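Local coordinates for protein Zn-dependent hydrolase of metallo-beta-lactamase superfamily TM0207 (Thermotoga maritima, PDB 1VJN) that is a putative zinc-dependent hydrolase of the metallo-beta-lactamase superfamily, probably using a metal centre to hydrolyse a substrate that is not established, at residues Ala131-Ile136 with Asp162-Lys167; Ile139-Val144 with Leu203-Lys208; Glu156-Ala161 with Lys210-Val215. One frame throughout, in Å; residues are numbered along the deposited sequence.

Contact 1: residues Ala131-Ile136 with Asp162-Lys167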
ATOM      1  N   ALA A 131     -16.725   9.892   3.617  1.00 15.59           N
ATOM      2  CA  ALA A 131     -15.949  10.936   2.937  1.00 14.26           C
ATOM      3  C   ALA A 131     -14.688  10.371   2.416  1.00 14.53           C
ATOM      4  O   ALA A 131     -14.303  10.675   1.287  1.00 12.66           O
ATOM      5  CB  ALA A 131     -15.607  12.149   3.866  1.00 15.56           C
ATOM      6  N   GLN A 132     -14.000   9.595   3.252  1.00 12.91           N
ATOM      7  CA  GLN A 132     -12.719   9.056   2.825  1.00 12.67           C
ATOM      8  C   GLN A 132     -12.856   8.046   1.661  1.00 15.34           C
ATOM      9  O   GLN A 132     -12.045   8.039   0.740  1.00 19.00           O
ATOM     10  CB  GLN A 132     -11.990   8.428   3.999  1.00 14.00           C
ATOM     11  CG  GLN A 132     -11.418   9.450   4.980  1.00 18.16           C
ATOM     12  CD  GLN A 132     -11.242   8.886   6.390  1.00 16.32           C
ATOM     13  OE1 GLN A 132     -11.446   7.699   6.607  1.00 17.67           O
ATOM     14  NE2 GLN A 132     -10.871   9.751   7.340  1.00 17.67           N
ATOM     15  N   VAL A 133     -13.868   7.185   1.707  1.00 17.08           N
ATOM     16  CA  VAL A 133     -14.174   6.305   0.583  1.00 18.25           C
ATOM     17  C   VAL A 133     -14.440   7.156  -0.684  1.00 19.33           C
ATOM     18  O   VAL A 133     -13.919   6.870  -1.766  1.00 19.20           O
ATOM     19  CB  VAL A 133     -15.396   5.428   0.867  1.00 18.51           C
ATOM     20  CG1 VAL A 133     -15.831   4.709  -0.383  1.00 18.62           C
ATOM     21  CG2 VAL A 133     -15.141   4.464   2.026  1.00 21.02           C
ATOM     22  N   GLU A 134     -15.229   8.214  -0.532  1.00 20.13           N
ATOM     23  CA  GLU A 134     -15.640   9.067  -1.655  1.00 20.83           C
ATOM     24  C   GLU A 134     -14.429   9.729  -2.321  1.00 21.86           C
ATOM     25  O   GLU A 134     -14.311   9.749  -3.539  1.00 15.21           O
ATOM     26  CB  GLU A 134     -16.615  10.115  -1.149  1.00 21.88           C
ATOM     27  CG  GLU A 134     -17.183  11.052  -2.196  1.00 20.54           C
ATOM     28  CD  GLU A 134     -18.262  11.984  -1.621  1.00 25.24           C
ATOM     29  OE1 GLU A 134     -18.267  12.265  -0.394  1.00 27.21           O
ATOM     30  OE2 GLU A 134     -19.121  12.434  -2.400  1.00 29.34           O
ATOM     31  N   GLU A 135     -13.514  10.215  -1.496  1.00 24.96           N
ATOM     32  CA  GLU A 135     -12.246  10.787  -1.933  1.00 27.38           C
ATOM     33  C   GLU A 135     -11.291   9.732  -2.496  1.00 25.82           C
ATOM     34  O   GLU A 135     -10.576  10.011  -3.427  1.00 23.83           O
ATOM     35  CB  GLU A 135     -11.574  11.481  -0.736  1.00 25.81           C
ATOM     36  CG  GLU A 135     -10.518  12.521  -1.080  1.00 38.30           C
ATOM     37  CD  GLU A 135     -10.196  13.516   0.072  1.00 41.13           C
ATOM     38  OE1 GLU A 135     -10.808  13.408   1.187  1.00 56.09           O
ATOM     39  OE2 GLU A 135      -9.310  14.405  -0.137  1.00 45.32           O
ATOM     40  N   ILE A 136     -11.235   8.526  -1.935  1.00 24.75           N
ATOM     41  CA  ILE A 136     -10.298   7.540  -2.489  1.00 22.16           C
ATOM     42  C   ILE A 136     -10.809   6.980  -3.833  1.00 23.20           C
ATOM     43  O   ILE A 136     -10.039   6.851  -4.792  1.00 24.76           O
ATOM     44  CB  ILE A 136      -9.941   6.445  -1.455  1.00 22.98           C
ATOM     45  CG1 ILE A 136      -9.147   7.075  -0.311  1.00 17.41           C
ATOM     46  CG2 ILE A 136      -9.108   5.292  -2.109  1.00 19.38           C
ATOM     47  CD1 ILE A 136      -9.153   6.250   0.885  1.00 22.46           C
ATOM     48  N   ASP A 162     -13.892  -4.050   0.322  1.00 20.57           N
ATOM     49  CA  ASP A 162     -15.210  -3.975  -0.298  1.00 20.99           C
ATOM     50  C   ASP A 162     -15.690  -2.549  -0.548  1.00 19.46           C
ATOM     51  O   ASP A 162     -16.302  -2.277  -1.584  1.00 18.41           O
ATOM     52  CB  ASP A 162     -16.249  -4.708   0.552  1.00 23.09           C
ATOM     53  CG  ASP A 162     -15.996  -6.227   0.637  1.00 31.43           C
ATOM     54  OD1 ASP A 162     -15.110  -6.762  -0.088  1.00 30.59           O
ATOM     55  OD2 ASP A 162     -16.641  -6.966   1.424  1.00 33.77           O
ATOM     56  N   LEU A 163     -15.449  -1.634   0.394  1.00 18.27           N
ATOM     57  CA  LEU A 163     -15.848  -0.262   0.182  1.00 18.27           C
ATOM     58  C   LEU A 163     -15.177   0.358  -1.043  1.00 17.27           C
ATOM     59  O   LEU A 163     -15.713   1.272  -1.634  1.00 18.47           O
ATOM     60  CB  LEU A 163     -15.528   0.617   1.405  1.00 18.35           C
ATOM     61  CG  LEU A 163     -16.486   0.416   2.593  1.00 20.42           C
ATOM     62  CD1 LEU A 163     -15.967   1.026   3.863  1.00 18.21           C
ATOM     63  CD2 LEU A 163     -17.903   0.949   2.267  1.00 19.81           C
ATOM     64  N   LEU A 164     -13.975  -0.087  -1.353  1.00 16.24           N
ATOM     65  CA  LEU A 164     -13.150   0.517  -2.393  1.00 16.30           C
ATOM     66  C   LEU A 164     -13.216  -0.340  -3.673  1.00 17.76           C
ATOM     67  O   LEU A 164     -12.537  -0.040  -4.639  1.00 18.46           O
ATOM     68  CB  LEU A 164     -11.691   0.645  -1.888  1.00 18.75           C
ATOM     69  CG  LEU A 164     -11.418   1.599  -0.703  1.00 17.83           C
ATOM     70  CD1 LEU A 164      -9.933   1.648  -0.305  1.00 17.56           C
ATOM     71  CD2 LEU A 164     -11.933   2.980  -1.007  1.00 17.32           C
ATOM     72  N   ASN A 165     -14.069  -1.374  -3.659  1.00 18.52           N
ATOM     73  CA  ASN A 165     -14.221  -2.337  -4.770  1.00 21.33           C
ATOM     74  C   ASN A 165     -12.873  -2.865  -5.267  1.00 20.75           C
ATOM     75  O   ASN A 165     -12.660  -3.051  -6.458  1.00 22.56           O
ATOM     76  CB  ASN A 165     -15.067  -1.703  -5.883  1.00 20.37           C
ATOM     77  CG  ASN A 165     -15.710  -2.740  -6.813  1.00 29.14           C
ATOM     78  OD1 ASN A 165     -16.162  -3.810  -6.379  1.00 26.58           O
ATOM     79  ND2 ASN A 165     -15.741  -2.425  -8.105  1.00 23.29           N
ATOM     80  N   ALA A 166     -11.973  -3.134  -4.324  1.00 19.47           N
ATOM     81  CA  ALA A 166     -10.578  -3.533  -4.647  1.00 18.55           C
ATOM     82  C   ALA A 166     -10.554  -4.879  -5.360  1.00 19.61           C
ATOM     83  O   ALA A 166     -11.276  -5.800  -4.974  1.00 20.48           O
ATOM     84  CB  ALA A 166      -9.752  -3.648  -3.383  1.00 19.24           C
ATOM     85  N   LYS A 167      -9.693  -4.999  -6.365  1.00 17.00           N
ATOM     86  CA  LYS A 167      -9.545  -6.235  -7.112  1.00 20.45           C
ATOM     87  C   LYS A 167      -8.346  -7.025  -6.586  1.00 22.36           C
ATOM     88  O   LYS A 167      -8.529  -8.039  -5.923  1.00 24.35           O
ATOM     89  CB  LYS A 167      -9.382  -5.921  -8.599  1.00 22.18           C
ATOM     90  CG  LYS A 167     -10.524  -5.158  -9.192  1.00 23.48           C
ATOM     91  CD  LYS A 167     -11.795  -5.995  -9.153  1.00 31.85           C
ATOM     92  CE  LYS A 167     -13.034  -5.164  -9.506  1.00 42.95           C
ATOM     93  NZ  LYS A 167     -14.176  -5.454  -8.576  1.00 50.40           N
TER
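I136 and L164 form the inner half of this contact. Both are buried. The CG2 methyl of I136 lies 3.8 Å from CD2 of L164 and 4.1 Å from CD1 of L164. It thus meets both branches of the leucine fork. CD2 of L164 also comes to 4.0 Å from CB of I136. The two side chains cross obliquely. The I136 torsion (chi1 -67°) sets CG2 anti to its own backbone N, and this branch does the touching. L164 does not start out aimed at the helix. Its extended chain (chi2 -179°) carries the two methyls over to it.

The outer half is nearer to solvent but no wider in spacing. Here V133, partly exposed, meets the exposed L163 at about a right angle. CG2 of V133 is 3.9 Å from CB of L163, and CD1 of L163 stands beside the same methyl. The other branch, CG1 of V133, rests 3.7 Å from the carbonyl O of L163, the one polar atom touched. It also reaches back to CD2 of L164, at 4.3 Å. The side-chain contacts are all apolar.

Helix 154-163 ends here. N165, with positive phi, is the C-prime residue of a Schellman motif, with bonds from A166 N to A161 O and from N165 N to D162 O. L128 fills in beside V133 and L164. I136 packs on V108 and V110 of strand 105-113, and L164 on L142 of strand 141-145. Helix 130-136 and the C-terminal end of helix 154-163 are therefore neighbours on one face of the eight-stranded sheet.

Contact 2: residues Ile139-Val144 with Leu203-Lys208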
ATOM      1  N   ILE A 139     -10.625   1.295  -6.291  1.00 22.97           N
ATOM      2  CA  ILE A 139      -9.215   0.931  -6.329  1.00 20.00           C
ATOM      3  C   ILE A 139      -9.036  -0.381  -7.113  1.00 20.85           C
ATOM      4  O   ILE A 139      -9.825  -1.310  -6.977  1.00 18.87           O
ATOM      5  CB  ILE A 139      -8.691   0.803  -4.885  1.00 23.22           C
ATOM      6  CG1 ILE A 139      -8.664   2.197  -4.224  1.00 21.04           C
ATOM      7  CG2 ILE A 139      -7.333   0.197  -4.848  1.00 23.42           C
ATOM      8  CD1 ILE A 139      -8.118   3.323  -5.121  1.00 19.69           C
ATOM      9  N   ASP A 140      -7.984  -0.452  -7.923  1.00 20.24           N
ATOM     10  CA  ASP A 140      -7.602  -1.694  -8.597  1.00 21.37           C
ATOM     11  C   ASP A 140      -6.668  -2.583  -7.783  1.00 20.40           C
ATOM     12  O   ASP A 140      -6.850  -3.798  -7.715  1.00 21.54           O
ATOM     13  CB  ASP A 140      -6.941  -1.341  -9.924  1.00 24.17           C
ATOM     14  CG  ASP A 140      -7.877  -0.563 -10.827  1.00 26.95           C
ATOM     15  OD1 ASP A 140      -9.031  -1.010 -10.978  1.00 34.17           O
ATOM     16  OD2 ASP A 140      -7.568   0.517 -11.379  1.00 26.68           O
ATOM     17  N   VAL A 141      -5.649  -1.982  -7.196  1.00 17.32           N
ATOM     18  CA  VAL A 141      -4.701  -2.689  -6.352  1.00 17.92           C
ATOM     19  C   VAL A 141      -4.669  -2.020  -4.991  1.00 16.91           C
ATOM     20  O   VAL A 141      -4.300  -0.838  -4.882  1.00 18.42           O
ATOM     21  CB  VAL A 141      -3.253  -2.688  -6.942  1.00 18.88           C
ATOM     22  CG1 VAL A 141      -2.321  -3.542  -6.089  1.00 18.23           C
ATOM     23  CG2 VAL A 141      -3.230  -3.181  -8.327  1.00 17.74           C
ATOM     24  N   LEU A 142      -5.069  -2.762  -3.965  1.00 15.68           N
ATOM     25  CA  LEU A 142      -5.109  -2.279  -2.600  1.00 18.25           C
ATOM     26  C   LEU A 142      -4.011  -2.911  -1.706  1.00 17.79           C
ATOM     27  O   LEU A 142      -3.918  -4.123  -1.591  1.00 18.97           O
ATOM     28  CB  LEU A 142      -6.502  -2.546  -1.999  1.00 19.59           C
ATOM     29  CG  LEU A 142      -6.739  -1.969  -0.615  1.00 18.94           C
ATOM     30  CD1 LEU A 142      -6.583  -0.442  -0.590  1.00 21.60           C
ATOM     31  CD2 LEU A 142      -8.130  -2.393  -0.212  1.00 19.61           C
ATOM     32  N   LEU A 143      -3.225  -2.060  -1.060  1.00 15.58           N
ATOM     33  CA  LEU A 143      -2.234  -2.470  -0.069  1.00 17.22           C
ATOM     34  C   LEU A 143      -2.834  -2.161   1.292  1.00 20.44           C
ATOM     35  O   LEU A 143      -3.062  -0.984   1.623  1.00 19.08           O
ATOM     36  CB  LEU A 143      -0.938  -1.716  -0.281  1.00 21.05           C
ATOM     37  CG  LEU A 143      -0.437  -1.707  -1.748  1.00 24.39           C
ATOM     38  CD1 LEU A 143       0.834  -0.847  -1.857  1.00 27.99           C
ATOM     39  CD2 LEU A 143      -0.178  -3.048  -2.261  1.00 29.85           C
ATOM     40  N   VAL A 144      -3.122  -3.210   2.076  1.00 21.56           N
ATOM     41  CA  VAL A 144      -4.019  -3.034   3.246  1.00 19.71           C
ATOM     42  C   VAL A 144      -3.419  -3.724   4.497  1.00 18.52           C
ATOM     43  O   VAL A 144      -3.000  -4.857   4.417  1.00 19.13           O
ATOM     44  CB  VAL A 144      -5.485  -3.544   2.913  1.00 18.00           C
ATOM     45  CG1 VAL A 144      -5.504  -5.005   2.647  1.00 20.04           C
ATOM     46  CG2 VAL A 144      -6.459  -3.283   4.052  1.00 20.32           C
ATOM     47  N   LEU A 203       5.291  -8.532  -7.885  1.00 20.19           N
ATOM     48  CA  LEU A 203       4.074  -8.805  -8.616  1.00 20.82           C
ATOM     49  C   LEU A 203       4.066  -7.946  -9.865  1.00 20.65           C
ATOM     50  O   LEU A 203       4.207  -6.729  -9.778  1.00 17.92           O
ATOM     51  CB  LEU A 203       2.874  -8.473  -7.762  1.00 22.86           C
ATOM     52  CG  LEU A 203       1.501  -8.748  -8.383  1.00 25.19           C
ATOM     53  CD1 LEU A 203       1.291 -10.255  -8.536  1.00 29.98           C
ATOM     54  CD2 LEU A 203       0.453  -8.118  -7.485  1.00 31.18           C
ATOM     55  N   GLU A 204       3.914  -8.567 -11.026  1.00 21.79           N
ATOM     56  CA  GLU A 204       3.715  -7.823 -12.268  1.00 24.35           C
ATOM     57  C   GLU A 204       2.278  -7.966 -12.737  1.00 25.74           C
ATOM     58  O   GLU A 204       1.705  -9.057 -12.640  1.00 28.39           O
ATOM     59  CB  GLU A 204       4.681  -8.284 -13.346  1.00 27.09           C
ATOM     60  CG  GLU A 204       6.082  -7.804 -13.058  1.00 34.59           C
ATOM     61  CD  GLU A 204       7.074  -8.324 -14.058  1.00 49.25           C
ATOM     62  OE1 GLU A 204       7.029  -7.833 -15.208  1.00 47.81           O
ATOM     63  OE2 GLU A 204       7.883  -9.221 -13.685  1.00 55.13           O
ATOM     64  N   LEU A 205       1.692  -6.862 -13.199  1.00 23.23           N
ATOM     65  CA  LEU A 205       0.339  -6.856 -13.777  1.00 24.98           C
ATOM     66  C   LEU A 205       0.466  -6.368 -15.180  1.00 24.82           C
ATOM     67  O   LEU A 205       1.113  -5.359 -15.430  1.00 21.32           O
ATOM     68  CB  LEU A 205      -0.600  -5.902 -13.039  1.00 27.77           C
ATOM     69  CG  LEU A 205      -0.755  -6.048 -11.537  1.00 26.87           C
ATOM     70  CD1 LEU A 205      -1.808  -5.062 -11.098  1.00 33.64           C
ATOM     71  CD2 LEU A 205      -1.151  -7.462 -11.102  1.00 34.81           C
ATOM     72  N   PHE A 206      -0.138  -7.098 -16.103  1.00 27.15           N
ATOM     73  CA  PHE A 206      -0.031  -6.812 -17.517  1.00 28.60           C
ATOM     74  C   PHE A 206      -1.317  -6.200 -18.074  1.00 29.97           C
ATOM     75  O   PHE A 206      -1.354  -5.788 -19.230  1.00 30.87           O
ATOM     76  CB  PHE A 206       0.366  -8.096 -18.248  1.00 29.55           C
ATOM     77  CG  PHE A 206       1.656  -8.667 -17.755  1.00 31.71           C
ATOM     78  CD1 PHE A 206       2.864  -8.265 -18.303  1.00 37.69           C
ATOM     79  CD2 PHE A 206       1.672  -9.563 -16.696  1.00 39.46           C
ATOM     80  CE1 PHE A 206       4.069  -8.765 -17.834  1.00 38.27           C
ATOM     81  CE2 PHE A 206       2.879 -10.075 -16.223  1.00 42.71           C
ATOM     82  CZ  PHE A 206       4.079  -9.661 -16.795  1.00 34.13           C
ATOM     83  N   GLU A 207      -2.351  -6.124 -17.244  1.00 29.17           N
ATOM     84  CA  GLU A 207      -3.590  -5.464 -17.599  1.00 30.01           C
ATOM     85  C   GLU A 207      -4.323  -5.057 -16.330  1.00 28.65           C
ATOM     86  O   GLU A 207      -3.989  -5.508 -15.238  1.00 25.74           O
ATOM     87  CB  GLU A 207      -4.477  -6.401 -18.402  1.00 30.26           C
ATOM     88  CG  GLU A 207      -4.934  -7.638 -17.644  1.00 35.30           C
ATOM     89  CD  GLU A 207      -5.889  -8.513 -18.452  1.00 35.81           C
ATOM     90  OE1 GLU A 207      -6.076  -8.254 -19.663  1.00 45.07           O
ATOM     91  OE2 GLU A 207      -6.473  -9.457 -17.867  1.00 49.60           O
ATOM     92  N   LYS A 208      -5.351  -4.237 -16.487  1.00 28.89           N
ATOM     93  CA  LYS A 208      -6.151  -3.809 -15.345  1.00 31.11           C
ATOM     94  C   LYS A 208      -6.842  -5.055 -14.780  1.00 28.04           C
ATOM     95  O   LYS A 208      -7.451  -5.801 -15.533  1.00 26.29           O
ATOM     96  CB  LYS A 208      -7.179  -2.741 -15.773  1.00 32.61           C
ATOM     97  CG  LYS A 208      -7.991  -2.132 -14.608  1.00 35.84           C
ATOM     98  CD  LYS A 208      -9.485  -2.101 -14.917  1.00 41.37           C
ATOM     99  CE  LYS A 208      -9.936  -0.775 -15.460  1.00 43.45           C
ATOM    100  NZ  LYS A 208     -10.391   0.104 -14.346  1.00 48.24           N
TER
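The carboxylate of D140 is the flat group here, and K208 lies above its plane. CG of K208 stands over one face, 4.1 Å from the carboxylate carbon CG of D140. At the oxygens, OD2 of D140 takes the backbone N of K117, its stronger partner. That bond ties the carboxylate to the adjacent strand 116-120. The other oxygen, OD1 of D140, is 3.9 Å from the same methylene CG of K208. The lysine chain then bends at chi2, chi3 and chi4 and curls round toward the carboxylate. Its NZ ends 3.8 Å from OD1 of D140, tilted out of the carboxylate plane. This is a long salt bridge. NZ of K208 is at similarly long range from OD2 of D140, 4.1 Å. K208 is exposed, and the pair would be expected to contribute a modest electrostatic attraction.

The apolar half lies deeper. CG2 of V141 meets CD1 of L205 at 3.6 Å, a close methyl-to-methyl contact. The side chains point toward each other's strand and slide past in opposite directions. V141 has its CG1 anti to the backbone N (chi1 -175°), which leaves CG2 beside that N and turned to the leucine. On L205, CD1 is the branch that touches.

D140 and K208 lie just ahead of strand 141-145, where K208 is exposed. V141 also touches V168 and I170 of strand 168-172, and I15 of strand 13-19. L205 packs on M13 of the same strand 13-19. Strand 141-145 belongs to the eight-stranded sheet, and strand 202-205 is an outermost strand of the six-stranded one. V141 and L205 therefore meet in the layer between the two sheets of the sandwich.

Contact 3: residues Glu156-Ala161 with Lys210-Val215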
ATOM      1  N   GLU A 156     -12.111  -5.896   9.337  1.00 16.73           N
ATOM      2  CA  GLU A 156     -12.229  -4.508   8.958  1.00 17.76           C
ATOM      3  C   GLU A 156     -11.474  -4.281   7.646  1.00 17.44           C
ATOM      4  O   GLU A 156     -11.867  -3.439   6.865  1.00 17.17           O
ATOM      5  CB  GLU A 156     -11.616  -3.598  10.016  1.00 18.58           C
ATOM      6  CG  GLU A 156     -12.374  -3.546  11.336  1.00 27.30           C
ATOM      7  CD  GLU A 156     -11.526  -2.918  12.440  1.00 34.92           C
ATOM      8  OE1 GLU A 156     -10.423  -3.460  12.784  1.00 37.27           O
ATOM      9  OE2 GLU A 156     -11.961  -1.886  12.948  1.00 35.09           O
ATOM     10  N   ALA A 157     -10.370  -5.002   7.415  1.00 17.11           N
ATOM     11  CA  ALA A 157      -9.641  -4.825   6.141  1.00 16.04           C
ATOM     12  C   ALA A 157     -10.465  -5.301   4.959  1.00 17.58           C
ATOM     13  O   ALA A 157     -10.477  -4.651   3.905  1.00 18.23           O
ATOM     14  CB  ALA A 157      -8.323  -5.515   6.165  1.00 14.39           C
ATOM     15  N   LYS A 158     -11.153  -6.421   5.103  1.00 18.85           N
ATOM     16  CA  LYS A 158     -12.044  -6.884   4.027  1.00 19.15           C
ATOM     17  C   LYS A 158     -13.189  -5.875   3.782  1.00 17.47           C
ATOM     18  O   LYS A 158     -13.604  -5.667   2.651  1.00 18.54           O
ATOM     19  CB  LYS A 158     -12.647  -8.264   4.324  1.00 18.53           C
ATOM     20  CG  LYS A 158     -13.371  -8.879   3.135  1.00 21.24           C
ATOM     21  CD  LYS A 158     -13.910 -10.277   3.468  1.00 26.21           C
ATOM     22  CE  LYS A 158     -14.626 -10.915   2.284  1.00 33.78           C
ATOM     23  NZ  LYS A 158     -15.520  -9.923   1.645  1.00 36.20           N
ATOM     24  N   GLU A 159     -13.717  -5.295   4.851  1.00 22.64           N
ATOM     25  CA  GLU A 159     -14.788  -4.283   4.747  1.00 23.51           C
ATOM     26  C   GLU A 159     -14.332  -3.053   3.915  1.00 18.51           C
ATOM     27  O   GLU A 159     -15.025  -2.593   2.987  1.00 15.44           O
ATOM     28  CB  GLU A 159     -15.187  -3.889   6.155  1.00 22.51           C
ATOM     29  CG  GLU A 159     -16.502  -3.175   6.284  1.00 34.27           C
ATOM     30  CD  GLU A 159     -16.860  -2.866   7.741  1.00 33.04           C
ATOM     31  OE1 GLU A 159     -16.381  -3.581   8.674  1.00 41.43           O
ATOM     32  OE2 GLU A 159     -17.633  -1.887   7.943  1.00 45.76           O
ATOM     33  N   VAL A 160     -13.135  -2.583   4.227  1.00 18.18           N
ATOM     34  CA  VAL A 160     -12.479  -1.520   3.475  1.00 19.62           C
ATOM     35  C   VAL A 160     -12.214  -1.945   2.037  1.00 18.54           C
ATOM     36  O   VAL A 160     -12.483  -1.198   1.099  1.00 18.94           O
ATOM     37  CB  VAL A 160     -11.143  -1.084   4.155  1.00 15.05           C
ATOM     38  CG1 VAL A 160     -10.329  -0.178   3.273  1.00 21.74           C
ATOM     39  CG2 VAL A 160     -11.417  -0.360   5.460  1.00 20.78           C
ATOM     40  N   ALA A 161     -11.686  -3.148   1.839  1.00 21.42           N
ATOM     41  CA  ALA A 161     -11.502  -3.637   0.463  1.00 18.09           C
ATOM     42  C   ALA A 161     -12.803  -3.607  -0.302  1.00 18.15           C
ATOM     43  O   ALA A 161     -12.826  -3.200  -1.449  1.00 20.71           O
ATOM     44  CB  ALA A 161     -10.947  -4.995   0.454  1.00 19.14           C
ATOM     45  N   LYS A 210      -9.336  -7.677 -13.672  1.00 31.75           N
ATOM     46  CA  LYS A 210     -10.759  -7.883 -13.918  1.00 32.97           C
ATOM     47  C   LYS A 210     -11.413  -8.425 -12.667  1.00 32.85           C
ATOM     48  O   LYS A 210     -12.523  -8.039 -12.336  1.00 34.44           O
ATOM     49  CB  LYS A 210     -10.992  -8.875 -15.058  1.00 33.73           C
ATOM     50  CG  LYS A 210     -10.519  -8.397 -16.439  1.00 40.07           C
ATOM     51  CD  LYS A 210     -10.532  -9.522 -17.482  1.00 36.67           C
ATOM     52  CE  LYS A 210     -11.968 -10.014 -17.842  1.00 45.12           C
ATOM     53  NZ  LYS A 210     -12.634  -9.214 -18.923  1.00 43.24           N
ATOM     54  N   GLU A 211     -10.722  -9.318 -11.962  1.00 32.60           N
ATOM     55  CA  GLU A 211     -11.311 -10.012 -10.820  1.00 31.69           C
ATOM     56  C   GLU A 211     -10.567  -9.786  -9.535  1.00 28.63           C
ATOM     57  O   GLU A 211      -9.422  -9.392  -9.524  1.00 29.54           O
ATOM     58  CB  GLU A 211     -11.336 -11.510 -11.054  1.00 31.40           C
ATOM     59  CG  GLU A 211     -11.855 -11.919 -12.412  1.00 40.67           C
ATOM     60  CD  GLU A 211     -12.232 -13.384 -12.443  1.00 52.59           C
ATOM     61  OE1 GLU A 211     -11.870 -14.117 -11.480  1.00 53.13           O
ATOM     62  OE2 GLU A 211     -12.892 -13.800 -13.429  1.00 62.63           O
ATOM     63  N   ARG A 212     -11.250 -10.093  -8.448  1.00 26.38           N
ATOM     64  CA  ARG A 212     -10.678 -10.009  -7.141  1.00 26.35           C
ATOM     65  C   ARG A 212      -9.708 -11.139  -6.906  1.00 25.99           C
ATOM     66  O   ARG A 212     -10.023 -12.297  -7.160  1.00 22.55           O
ATOM     67  CB  ARG A 212     -11.751 -10.067  -6.068  1.00 26.11           C
ATOM     68  CG  ARG A 212     -11.114 -10.154  -4.697  1.00 31.12           C
ATOM     69  CD  ARG A 212     -12.000  -9.797  -3.612  1.00 33.67           C
ATOM     70  NE  ARG A 212     -12.215  -8.362  -3.571  1.00 35.05           N
ATOM     71  CZ  ARG A 212     -13.033  -7.776  -2.708  1.00 39.39           C
ATOM     72  NH1 ARG A 212     -13.727  -8.515  -1.838  1.00 33.31           N
ATOM     73  NH2 ARG A 212     -13.177  -6.460  -2.720  1.00 33.81           N
ATOM     74  N   LYS A 213      -8.537 -10.797  -6.377  1.00 25.64           N
ATOM     75  CA  LYS A 213      -7.560 -11.800  -5.970  1.00 25.62           C
ATOM     76  C   LYS A 213      -6.724 -11.258  -4.816  1.00 23.65           C
ATOM     77  O   LYS A 213      -6.144 -10.177  -4.919  1.00 20.84           O
ATOM     78  CB  LYS A 213      -6.650 -12.153  -7.129  1.00 29.81           C
ATOM     79  CG  LYS A 213      -5.866 -13.448  -6.940  1.00 36.43           C
ATOM     80  CD  LYS A 213      -5.110 -13.824  -8.230  1.00 49.94           C
ATOM     81  CE  LYS A 213      -4.268 -12.654  -8.828  1.00 55.02           C
ATOM     82  NZ  LYS A 213      -3.372 -13.045  -9.970  1.00 49.49           N
ATOM     83  N   VAL A 214      -6.687 -12.008  -3.727  1.00 20.30           N
ATOM     84  CA  VAL A 214      -5.799 -11.712  -2.634  1.00 18.97           C
ATOM     85  C   VAL A 214      -4.397 -12.292  -2.949  1.00 18.38           C
ATOM     86  O   VAL A 214      -4.253 -13.474  -3.277  1.00 18.85           O
ATOM     87  CB  VAL A 214      -6.381 -12.262  -1.327  1.00 20.03           C
ATOM     88  CG1 VAL A 214      -5.402 -12.053  -0.198  1.00 19.68           C
ATOM     89  CG2 VAL A 214      -7.698 -11.587  -1.013  1.00 20.80           C
ATOM     90  N   VAL A 215      -3.383 -11.437  -2.916  1.00 17.06           N
ATOM     91  CA  VAL A 215      -2.007 -11.820  -3.230  1.00 15.98           C
ATOM     92  C   VAL A 215      -1.139 -11.550  -2.016  1.00 19.14           C
ATOM     93  O   VAL A 215      -1.010 -10.389  -1.590  1.00 22.04           O
ATOM     94  CB  VAL A 215      -1.450 -11.051  -4.426  1.00 17.43           C
ATOM     95  CG1 VAL A 215       0.063 -11.358  -4.629  1.00 20.15           C
ATOM     96  CG2 VAL A 215      -2.227 -11.398  -5.672  1.00 18.97           C
TER
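NH2 of R212 is held close to two carbonyl oxygens at the end of a helix. It donates a hydrogen bond to A166 O, and it lies 3.5 Å from the carbonyl O of A161, an electrostatic approach rather than a hydrogen bond. The oxygen of A161 takes A166 N in the turn that ends the helix. NH2 of R212 is also 4.1 Å from CB of A161. The neighbouring NH1 of R212 makes a salt bridge to D162 OD1.

K158 stands apart from these bonds, at the edge of the guanidinium and near its plane. Its NZ comes to 4.2 Å from NH1 of R212. The two cations share the carboxylate of D162, since K158 NZ pairs with OD2. The negative charge probably offsets their closeness. K158 runs out extended and bends only at its last torsion (chi4 -45°). R212 bends at chi3 (-74°), and its side chain meets that of K158 at about a right angle.

Helix 154-163 joins the parallel strands 141-145 and 168-172 as a beta-alpha-beta crossover. R212, just ahead of the next parallel strand 213-216, clasps the C-terminal end of this helix, within the layered alpha/beta architecture of the metallo-beta-lactamase fold.

Overall arrangement
The three contacts meet around helix 154-163 and strand 141-145. Contacts 1 and 3 share that helix, and their centres are about 11 Å apart. They are joined by K167 O, 2.8 Å from N of K213, a probable hydrogen bond. Contact 1 reaches contact 2 through L164 O, 2.9 Å from N of I139, also a probable hydrogen bond. Their centres are about 15 Å apart. Contact 2 meets contact 3 where CG2 of V144 lies 3.6 Å from CB of A157. Contacts 1 and 3 lie on the helix-covered face of the large sheet, contact 2 on the face turned to the other sheet. None includes a metal or ligand.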